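Local coordinates for protein-L-isoaspartate O-methyltransferase beta-aspartate methyltransferase (Plasmodium falciparum, PDB 2PBF), which probably methylates isoaspartyl residues of damaged proteins with S-adenosyl-L-methionine as the methyl donor, and is caught here with the product S-adenosyl-L-homocysteine, at residues Y48-P52 against S62-M66; S82-V87 against L162-V168; V122-L126 against K143-K147. One frame throughout, in Å; residues are numbered along the deposited sequence.

Contact 1: Y48-P52 against S62-M66. With SAH (S-adenosyl-L-homocysteine), chain C.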
loop_
_atom_site.group_PDB
_atom_site.type_symbol
_atom_site.label_atom_id
_atom_site.label_comp_id
_atom_site.label_asym_id
_atom_site.label_seq_id
_atom_site.Cartn_x
_atom_site.Cartn_y
_atom_site.Cartn_z
ATOM N N TYR A 48 -13.024 -13.044 -0.295
ATOM C CA TYR A 48 -12.128 -13.706 -1.267
ATOM C C TYR A 48 -12.513 -13.554 -2.724
ATOM O O TYR A 48 -11.907 -14.146 -3.613
ATOM C CB TYR A 48 -11.969 -15.176 -0.902
ATOM C CG TYR A 48 -11.544 -15.335 0.536
ATOM C CD1 TYR A 48 -10.329 -14.796 0.984
ATOM C CD2 TYR A 48 -12.352 -16.015 1.446
ATOM C CE1 TYR A 48 -9.925 -14.924 2.302
ATOM C CE2 TYR A 48 -11.947 -16.169 2.791
ATOM C CZ TYR A 48 -10.734 -15.624 3.202
ATOM O OH TYR A 48 -10.333 -15.761 4.510
ATOM N N ILE A 49 -13.515 -12.740 -2.976
ATOM C CA ILE A 49 -13.892 -12.462 -4.340
ATOM C C ILE A 49 -12.991 -11.366 -4.887
ATOM O O ILE A 49 -12.667 -10.397 -4.193
ATOM C CB ILE A 49 -15.399 -12.179 -4.447
ATOM C CG1 ILE A 49 -16.152 -13.480 -4.063
ATOM C CG2 ILE A 49 -15.766 -11.702 -5.846
ATOM C CD1 ILE A 49 -17.545 -13.481 -4.488
ATOM N N ASP A 50 -12.563 -11.539 -6.128
ATOM C CA ASP A 50 -11.662 -10.584 -6.746
ATOM C C ASP A 50 -12.384 -9.332 -7.251
ATOM O O ASP A 50 -12.647 -9.178 -8.439
ATOM C CB ASP A 50 -10.840 -11.218 -7.845
ATOM C CG ASP A 50 -9.787 -10.267 -8.384
ATOM O OD1 ASP A 50 -9.166 -9.546 -7.571
ATOM O OD2 ASP A 50 -9.593 -10.231 -9.613
ATOM N N THR A 51 -12.658 -8.433 -6.313
ATOM C CA THR A 51 -13.416 -7.219 -6.542
ATOM C C THR A 51 -13.139 -6.314 -5.338
ATOM O O THR A 51 -12.745 -6.831 -4.285
ATOM C CB THR A 51 -14.937 -7.522 -6.642
ATOM O OG1 THR A 51 -15.629 -6.323 -7.006
ATOM C CG2 THR A 51 -15.495 -8.018 -5.326
ATOM N N PRO A 52 -13.302 -4.975 -5.486
ATOM C CA PRO A 52 -13.216 -4.123 -4.305
ATOM C C PRO A 52 -14.437 -4.338 -3.431
ATOM O O PRO A 52 -15.493 -4.703 -3.943
ATOM C CB PRO A 52 -13.254 -2.691 -4.883
ATOM C CG PRO A 52 -13.006 -2.826 -6.309
ATOM C CD PRO A 52 -13.546 -4.171 -6.696
ATOM N N SER A 62 -9.217 -2.461 -1.791
ATOM C CA SER A 62 -9.010 -2.740 -3.216
ATOM C C SER A 62 -9.236 -4.221 -3.596
ATOM O O SER A 62 -9.194 -5.119 -2.742
ATOM C CB SER A 62 -7.636 -2.254 -3.667
ATOM O OG SER A 62 -7.454 -0.883 -3.328
ATOM N N ALA A 63 -9.525 -4.446 -4.880
ATOM C CA ALA A 63 -9.593 -5.789 -5.405
ATOM C C ALA A 63 -8.247 -6.461 -5.166
ATOM O O ALA A 63 -7.200 -5.814 -5.259
ATOM C CB ALA A 63 -9.936 -5.783 -6.862
ATOM N N PRO A 64 -8.279 -7.747 -4.789
ATOM C CA PRO A 64 -7.044 -8.490 -4.662
ATOM C C PRO A 64 -6.061 -8.324 -5.853
ATOM O O PRO A 64 -4.869 -8.269 -5.612
ATOM C CB PRO A 64 -7.514 -9.934 -4.516
ATOM C CG PRO A 64 -8.870 -9.836 -3.891
ATOM C CD PRO A 64 -9.459 -8.551 -4.410
ATOM N N HIS A 65 -6.545 -8.192 -7.088
ATOM C CA HIS A 65 -5.629 -8.069 -8.236
ATOM C C HIS A 65 -4.878 -6.742 -8.177
ATOM O O HIS A 65 -3.738 -6.658 -8.625
ATOM C CB HIS A 65 -6.328 -8.285 -9.593
ATOM C CG HIS A 65 -7.375 -7.268 -9.909
ATOM N ND1 HIS A 65 -8.709 -7.590 -10.015
ATOM C CD2 HIS A 65 -7.298 -5.928 -10.075
ATOM C CE1 HIS A 65 -9.402 -6.496 -10.265
ATOM N NE2 HIS A 65 -8.568 -5.474 -10.306
ATOM N N MET A 66 -5.503 -5.727 -7.577
ATOM C CA MET A 66 -4.866 -4.434 -7.441
ATOM C C MET A 66 -3.806 -4.433 -6.374
ATOM O O MET A 66 -2.757 -3.818 -6.591
ATOM C CB MET A 66 -5.861 -3.298 -7.197
ATOM C CG MET A 66 -6.498 -2.731 -8.463
ATOM S SD MET A 66 -5.404 -2.544 -9.936
ATOM C CE MET A 66 -4.018 -1.607 -9.286
HETATM N N SAH C . -4.738 0.225 0.214
HETATM C CA SAH C . -6.134 0.456 0.665
HETATM C CB SAH C . -6.825 1.367 -0.317
HETATM C CG SAH C . -8.047 1.976 0.358
HETATM S SD SAH C . -8.921 3.093 -0.743
HETATM C C SAH C . -6.932 -0.837 0.863
HETATM O O SAH C . -6.869 -1.715 -0.001
HETATM O OXT SAH C . -7.641 -1.017 1.886
HETATM C "C5'" SAH C . -7.795 4.499 -0.571
HETATM C "C4'" SAH C . -7.689 5.108 0.828
HETATM O "O4'" SAH C . -7.044 6.343 0.684
HETATM C "C3'" SAH C . -8.993 5.398 1.559
HETATM O "O3'" SAH C . -9.003 4.684 2.784
HETATM C "C2'" SAH C . -8.992 6.904 1.768
HETATM O "O2'" SAH C . -9.553 7.276 3.007
HETATM C "C1'" SAH C . -7.510 7.213 1.703
HETATM N N9 SAH C . -7.153 8.589 1.292
HETATM C C8 SAH C . -7.788 9.341 0.345
HETATM N N7 SAH C . -7.124 10.514 0.228
HETATM C C5 SAH C . -6.092 10.540 1.100
HETATM C C6 SAH C . -5.126 11.504 1.408
HETATM N N6 SAH C . -5.080 12.687 0.809
HETATM N N1 SAH C . -4.165 11.217 2.343
HETATM C C2 SAH C . -4.179 9.998 2.994
HETATM N N3 SAH C . -5.147 9.076 2.685
HETATM C C4 SAH C . -6.094 9.330 1.756
#
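Both oxygens of the D50 carboxylate go to one residue, H65. OD2 of D50 accepts from ND1 of H65 at 2.8 Å; the bond is nearly straight (172°) and meets the ring at its edge, in its plane, the carboxylate plane turned 85° from that of the imidazole. OD1 of D50 takes the H65 amide N at 3.0 Å along a more bent path. Both donors come from the syn side but somewhat out of the carboxylate plane. Chi1 of H65 at 63° sets CG between its own N and carbonyl carbon, which brings ND1 round to the side where the amide already points. R22 makes a salt bridge to OD2, so the carboxylate probably stays ionised. D50 centres an inverse gamma turn, and its bonds tie the loop before strand 53-56 to the first turn of helix 64-74, where A63 is the N-cap residue. CD of P64 rests 3.3 Å from D50 OD1, and CA of A63 makes a CH...O contact of 3.5 Å with T51 O. CB of A63 packs against CD of P52. The amide N of S62 donates to O of S-adenosyl-L-homocysteine at 3.0 Å, almost linearly.

Contact 2: S82-V87 against L162-V168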
loop_
_atom_site.group_PDB
_atom_site.type_symbol
_atom_site.label_atom_id
_atom_site.label_comp_id
_atom_site.label_asym_id
_atom_site.label_seq_id
_atom_site.Cartn_x
_atom_site.Cartn_y
_atom_site.Cartn_z
ATOM N N SER A 82 14.800 -1.638 4.626
ATOM C CA SER A 82 14.324 -0.462 3.906
ATOM C C SER A 82 13.148 0.219 4.566
ATOM O O SER A 82 12.640 -0.249 5.598
ATOM C CB SER A 82 13.999 -0.822 2.457
ATOM O OG SER A 82 15.190 -0.754 1.672
ATOM N N ARG A 83 12.730 1.338 3.972
ATOM C CA ARG A 83 11.639 2.161 4.473
ATOM C C ARG A 83 10.545 2.285 3.404
ATOM O O ARG A 83 10.817 2.685 2.267
ATOM C CB ARG A 83 12.147 3.544 4.868
ATOM C CG ARG A 83 13.359 3.517 5.797
ATOM C CD ARG A 83 13.714 4.905 6.295
ATOM N NE ARG A 83 12.867 5.363 7.406
ATOM C CZ ARG A 83 12.156 6.486 7.402
ATOM N NH1 ARG A 83 12.157 7.291 6.330
ATOM N NH2 ARG A 83 11.433 6.802 8.463
ATOM N N ALA A 84 9.323 1.940 3.793
ATOM C CA ALA A 84 8.132 1.964 2.914
ATOM C C ALA A 84 7.028 2.820 3.543
ATOM O O ALA A 84 6.916 2.922 4.767
ATOM C CB ALA A 84 7.616 0.544 2.688
ATOM N N ILE A 85 6.231 3.466 2.698
ATOM C CA ILE A 85 5.069 4.220 3.154
ATOM C C ILE A 85 3.874 3.846 2.274
ATOM O O ILE A 85 3.992 3.756 1.047
ATOM C CB ILE A 85 5.332 5.775 3.237
ATOM C CG1 ILE A 85 4.073 6.538 3.665
ATOM C CG2 ILE A 85 5.951 6.339 1.923
ATOM C CD1 ILE A 85 4.369 8.000 4.058
ATOM N N ASP A 86 2.750 3.580 2.929
ATOM C CA ASP A 86 1.510 3.226 2.254
ATOM C C ASP A 86 0.604 4.413 2.432
ATOM O O ASP A 86 0.122 4.691 3.552
ATOM C CB ASP A 86 0.899 1.970 2.879
ATOM C CG ASP A 86 -0.347 1.488 2.170
ATOM O OD1 ASP A 86 -0.610 1.891 1.024
ATOM O OD2 ASP A 86 -1.081 0.658 2.766
ATOM N N VAL A 87 0.392 5.126 1.335
ATOM C CA VAL A 87 -0.411 6.326 1.367
ATOM C C VAL A 87 -1.861 5.970 1.028
ATOM O O VAL A 87 -2.162 5.619 -0.108
ATOM C CB VAL A 87 0.102 7.381 0.346
ATOM C CG1 VAL A 87 -0.822 8.643 0.369
ATOM C CG2 VAL A 87 1.578 7.756 0.635
ATOM N N LEU A 162 13.261 9.572 4.022
ATOM C CA LEU A 162 13.183 9.114 2.653
ATOM C C LEU A 162 12.740 7.651 2.608
ATOM O O LEU A 162 13.006 6.882 3.549
ATOM C CB LEU A 162 14.540 9.279 1.970
ATOM C CG LEU A 162 15.072 10.712 1.873
ATOM C CD1 LEU A 162 16.538 10.718 1.457
ATOM C CD2 LEU A 162 14.246 11.481 0.883
ATOM N N PHE A 163 12.063 7.282 1.518
ATOM C CA PHE A 163 11.436 5.970 1.419
ATOM C C PHE A 163 11.832 5.213 0.165
ATOM O O PHE A 163 11.797 5.733 -0.939
ATOM C CB PHE A 163 9.907 6.089 1.531
ATOM C CG PHE A 163 9.445 6.473 2.904
ATOM C CD1 PHE A 163 9.171 5.493 3.867
ATOM C CD2 PHE A 163 9.319 7.808 3.258
ATOM C CE1 PHE A 163 8.765 5.855 5.143
ATOM C CE2 PHE A 163 8.913 8.186 4.531
ATOM C CZ PHE A 163 8.632 7.210 5.483
ATOM N N ASP A 164 12.208 3.966 0.355
ATOM C CA ASP A 164 12.587 3.113 -0.750
ATOM C C ASP A 164 11.360 2.671 -1.552
ATOM O O ASP A 164 11.466 2.372 -2.746
ATOM C CB ASP A 164 13.362 1.927 -0.215
ATOM C CG ASP A 164 14.508 2.358 0.693
ATOM O OD1 ASP A 164 15.523 2.876 0.158
ATOM O OD2 ASP A 164 14.390 2.203 1.935
ATOM N N ALA A 165 10.201 2.656 -0.900
ATOM C CA ALA A 165 8.950 2.242 -1.539
ATOM C C ALA A 165 7.803 3.110 -1.075
ATOM O O ALA A 165 7.586 3.276 0.140
ATOM C CB ALA A 165 8.664 0.791 -1.252
ATOM N N ILE A 166 7.090 3.695 -2.045
ATOM C CA ILE A 166 5.908 4.499 -1.757
ATOM C C ILE A 166 4.721 3.956 -2.529
ATOM O O ILE A 166 4.726 3.911 -3.746
ATOM C CB ILE A 166 6.090 6.027 -2.086
ATOM C CG1 ILE A 166 7.409 6.554 -1.480
ATOM C CG2 ILE A 166 4.831 6.818 -1.613
ATOM C CD1 ILE A 166 7.621 8.071 -1.577
ATOM N N HIS A 167 3.707 3.524 -1.814
ATOM C CA HIS A 167 2.521 3.044 -2.468
ATOM C C HIS A 167 1.418 4.025 -2.173
ATOM O O HIS A 167 1.236 4.461 -1.040
ATOM C CB HIS A 167 2.153 1.652 -1.991
ATOM C CG HIS A 167 0.838 1.189 -2.512
ATOM N ND1 HIS A 167 -0.334 1.345 -1.806
ATOM C CD2 HIS A 167 0.497 0.628 -3.696
ATOM C CE1 HIS A 167 -1.340 0.888 -2.526
ATOM N NE2 HIS A 167 -0.860 0.439 -3.670
ATOM N N VAL A 168 0.690 4.404 -3.209
ATOM C CA VAL A 168 -0.400 5.310 -3.005
ATOM C C VAL A 168 -1.649 4.600 -3.522
ATOM O O VAL A 168 -1.727 4.276 -4.696
ATOM C CB VAL A 168 -0.154 6.637 -3.750
ATOM C CG1 VAL A 168 -1.123 7.669 -3.293
ATOM C CG2 VAL A 168 1.310 7.119 -3.553
#
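The F163 ring is sandwiched between two side chains of strand 83-87: CG2 of I85 sits over one face, 3.9 Å from the ring centroid in a CH-pi contact, and NH1 of R83 lies off-centre over the opposite face. The guanidinium is tilted 30° from the ring, a cation-pi pair with CZ of R83 4.5 Å from the centroid. A bend at chi3 (80°) folds the arginine back over the phenyl, and at the guanidinium edge NH1 donates to L162 O at 2.9 Å; L160 O accepts from NH1 too. The H167 imidazole is met at its edge by OD1 of D86, which takes ND1 at 2.9 Å.

The two segments are neighbouring parallel strands in the central sheet of a Rossmann-like methyltransferase. Their axes run 8° apart, and the ladder alternates: A165 N to R83 O, I85 N to A165 O, H167 N to I85 O, V87 N to H167 O. At the corner, D164 OD2 uses its anti lone pair for R83 N at 2.8 Å. I85 and V87 lie alongside I166 and V168 on one face, where helix 177-182 packs on V87, I166 and V168.

OD2 of D86 is hydrogen-bonded to OG1 of T95, and S70 weakly holds NE2 of H167. With ND1 donating to D86, itself positioned by T95, the buried imidazole beside the ligand is probably restrained in rotation.

Contact 3: V122-L126 against K143-K147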
loop_
_atom_site.group_PDB
_atom_site.type_symbol
_atom_site.label_atom_id
_atom_site.label_comp_id
_atom_site.label_asym_id
_atom_site.label_seq_id
_atom_site.Cartn_x
_atom_site.Cartn_y
_atom_site.Cartn_z
ATOM N N VAL A 122 -8.494 4.507 9.858
ATOM C CA VAL A 122 -7.415 4.271 10.839
ATOM C C VAL A 122 -7.877 3.220 11.875
ATOM O O VAL A 122 -7.287 2.145 11.988
ATOM C CB VAL A 122 -6.973 5.548 11.588
ATOM C CG1 VAL A 122 -5.876 5.210 12.598
ATOM C CG2 VAL A 122 -6.491 6.617 10.620
ATOM N N ASN A 123 -8.949 3.516 12.614
ATOM C CA ASN A 123 -9.405 2.570 13.617
ATOM C C ASN A 123 -9.818 1.220 13.059
ATOM O O ASN A 123 -9.654 0.208 13.728
ATOM C CB ASN A 123 -10.507 3.163 14.509
ATOM C CG ASN A 123 -10.132 4.524 15.076
ATOM O OD1 ASN A 123 -9.071 4.691 15.685
ATOM N ND2 ASN A 123 -10.994 5.513 14.854
ATOM N N PHE A 124 -10.382 1.202 11.849
ATOM C CA PHE A 124 -10.754 -0.048 11.173
ATOM C C PHE A 124 -9.522 -0.912 10.910
ATOM O O PHE A 124 -9.518 -2.126 11.192
ATOM C CB PHE A 124 -11.505 0.262 9.851
ATOM C CG PHE A 124 -11.809 -0.958 9.007
ATOM C CD1 PHE A 124 -12.805 -1.854 9.381
ATOM C CD2 PHE A 124 -11.114 -1.192 7.823
ATOM C CE1 PHE A 124 -13.095 -2.976 8.592
ATOM C CE2 PHE A 124 -11.391 -2.311 7.032
ATOM C CZ PHE A 124 -12.384 -3.203 7.419
ATOM N N SER A 125 -8.488 -0.288 10.346
ATOM C CA SER A 125 -7.236 -0.998 10.034
ATOM C C SER A 125 -6.552 -1.491 11.313
ATOM O O SER A 125 -6.069 -2.611 11.349
ATOM C CB SER A 125 -6.281 -0.120 9.221
ATOM O OG SER A 125 -5.774 0.967 9.969
ATOM N N LEU A 126 -6.564 -0.662 12.368
ATOM C CA LEU A 126 -5.898 -1.042 13.630
ATOM C C LEU A 126 -6.594 -2.231 14.297
ATOM O O LEU A 126 -5.940 -3.068 14.921
ATOM C CB LEU A 126 -5.736 0.154 14.592
ATOM C CG LEU A 126 -4.974 1.398 14.108
ATOM C CD1 LEU A 126 -5.212 2.576 15.018
ATOM C CD2 LEU A 126 -3.492 1.157 13.963
ATOM N N LYS A 143 3.669 1.580 11.901
ATOM C CA LYS A 143 2.602 2.442 12.414
ATOM C C LYS A 143 1.542 2.732 11.360
ATOM O O LYS A 143 1.853 2.805 10.170
ATOM C CB LYS A 143 3.154 3.797 12.867
ATOM C CG LYS A 143 4.054 3.765 14.069
ATOM C CD LYS A 143 5.041 4.929 14.050
ATOM C CE LYS A 143 6.375 4.475 14.667
ATOM N NZ LYS A 143 6.911 5.427 15.676
ATOM N N ILE A 144 0.308 2.927 11.824
ATOM C CA ILE A 144 -0.772 3.501 11.020
ATOM C C ILE A 144 -1.159 4.821 11.656
ATOM O O ILE A 144 -1.597 4.852 12.800
ATOM C CB ILE A 144 -2.043 2.610 10.994
ATOM C CG1 ILE A 144 -1.729 1.170 10.575
ATOM C CG2 ILE A 144 -3.136 3.270 10.112
ATOM C CD1 ILE A 144 -1.296 0.987 9.107
ATOM N N ILE A 145 -0.976 5.893 10.893
ATOM C CA ILE A 145 -1.192 7.272 11.317
ATOM C C ILE A 145 -2.457 7.853 10.669
ATOM O O ILE A 145 -2.697 7.646 9.483
ATOM C CB ILE A 145 0.037 8.172 10.895
ATOM C CG1 ILE A 145 1.370 7.553 11.340
ATOM C CG2 ILE A 145 -0.070 9.564 11.433
ATOM C CD1 ILE A 145 1.401 7.045 12.770
ATOM N N HIS A 146 -3.252 8.578 11.453
ATOM C CA HIS A 146 -4.324 9.429 10.920
ATOM C C HIS A 146 -3.755 10.715 10.323
ATOM O O HIS A 146 -3.395 11.638 11.046
ATOM C CB HIS A 146 -5.346 9.737 12.009
ATOM C CG HIS A 146 -6.501 10.567 11.544
ATOM N ND1 HIS A 146 -7.240 11.348 12.399
ATOM C CD2 HIS A 146 -7.029 10.751 10.312
ATOM C CE1 HIS A 146 -8.186 11.971 11.718
ATOM N NE2 HIS A 146 -8.078 11.628 10.448
ATOM N N LYS A 147 -3.680 10.775 9.000
ATOM C CA LYS A 147 -3.004 11.870 8.316
ATOM C C LYS A 147 -3.369 11.957 6.842
ATOM O O LYS A 147 -3.410 10.957 6.135
ATOM C CB LYS A 147 -1.478 11.703 8.433
ATOM C CG LYS A 147 -0.642 12.845 7.835
ATOM C CD LYS A 147 -0.201 13.773 8.954
ATOM C CE LYS A 147 -0.156 15.221 8.529
ATOM N NZ LYS A 147 0.460 16.028 9.629
#
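I144 fills the tight part of this contact, buried and touched by V122, S125 and L126 of the helix, while H146, at the far end, is exposed and meets segment 122-126 through one methyl group, CG2 of V122. CD2 of L126 comes 3.6 Å from CB of I144, the two side chains sliding past each other in opposite directions. Chi1 of -53° leaves CG2 of I144 pointing away from its own backbone N and toward the helix, 3.5 Å from OG of S125; CG1 of V122 is more distant, 4.2 Å from that same CG2. S125 OG is turned back on its helix: with chi1 at 68° it donates to V122 O at 2.8 Å, a carbonyl that also accepts L126 N, so this buried hydroxyl is satisfied within its own turn while its oxygen lies against a methyl group.

Helix 119-132 and strand 142-146 are consecutive elements of the beta-alpha-beta unit that starts with strand 111-116; the axes of 122-126 and 143-146 run nearly antiparallel (163°), 8.8 Å apart at closest approach. The strand is outermost in the sheet of this chain, and I129 of the same helix also packs on I144.

On the exposed side, CG2 of V122 reaches CB of H146 at 3.6 Å, the two side chains crossing at about a right angle. NE2 of the histidine ring is weakly bonded to R117 O. Just past the strand, K147 touches the bound S-adenosyl-L-homocysteine, and its NZ forms a salt bridge with E156.

Overall arrangement
Each of the three contacts has a residue at or near S-adenosyl-L-homocysteine. Contact 1 holds S62, which binds the amino-acid carboxylate of the ligand; in contact 2 the H167 side chain lies about 4 Å from the ligand; contact 3 ends at K147, which touches it, with S125 about 8 Å away. Contacts 2 and 3 share the central sheet, their centres about 16 Å apart, and the 122-126/143-147 pair is nested inside the long loop closed by 82-87 and 162-168. Contact 1 closes earlier in the chain, its centre about 22 Å from that of contact 2 and 21 Å from that of contact 3; helix 64-74 leads from it to strand 83-87.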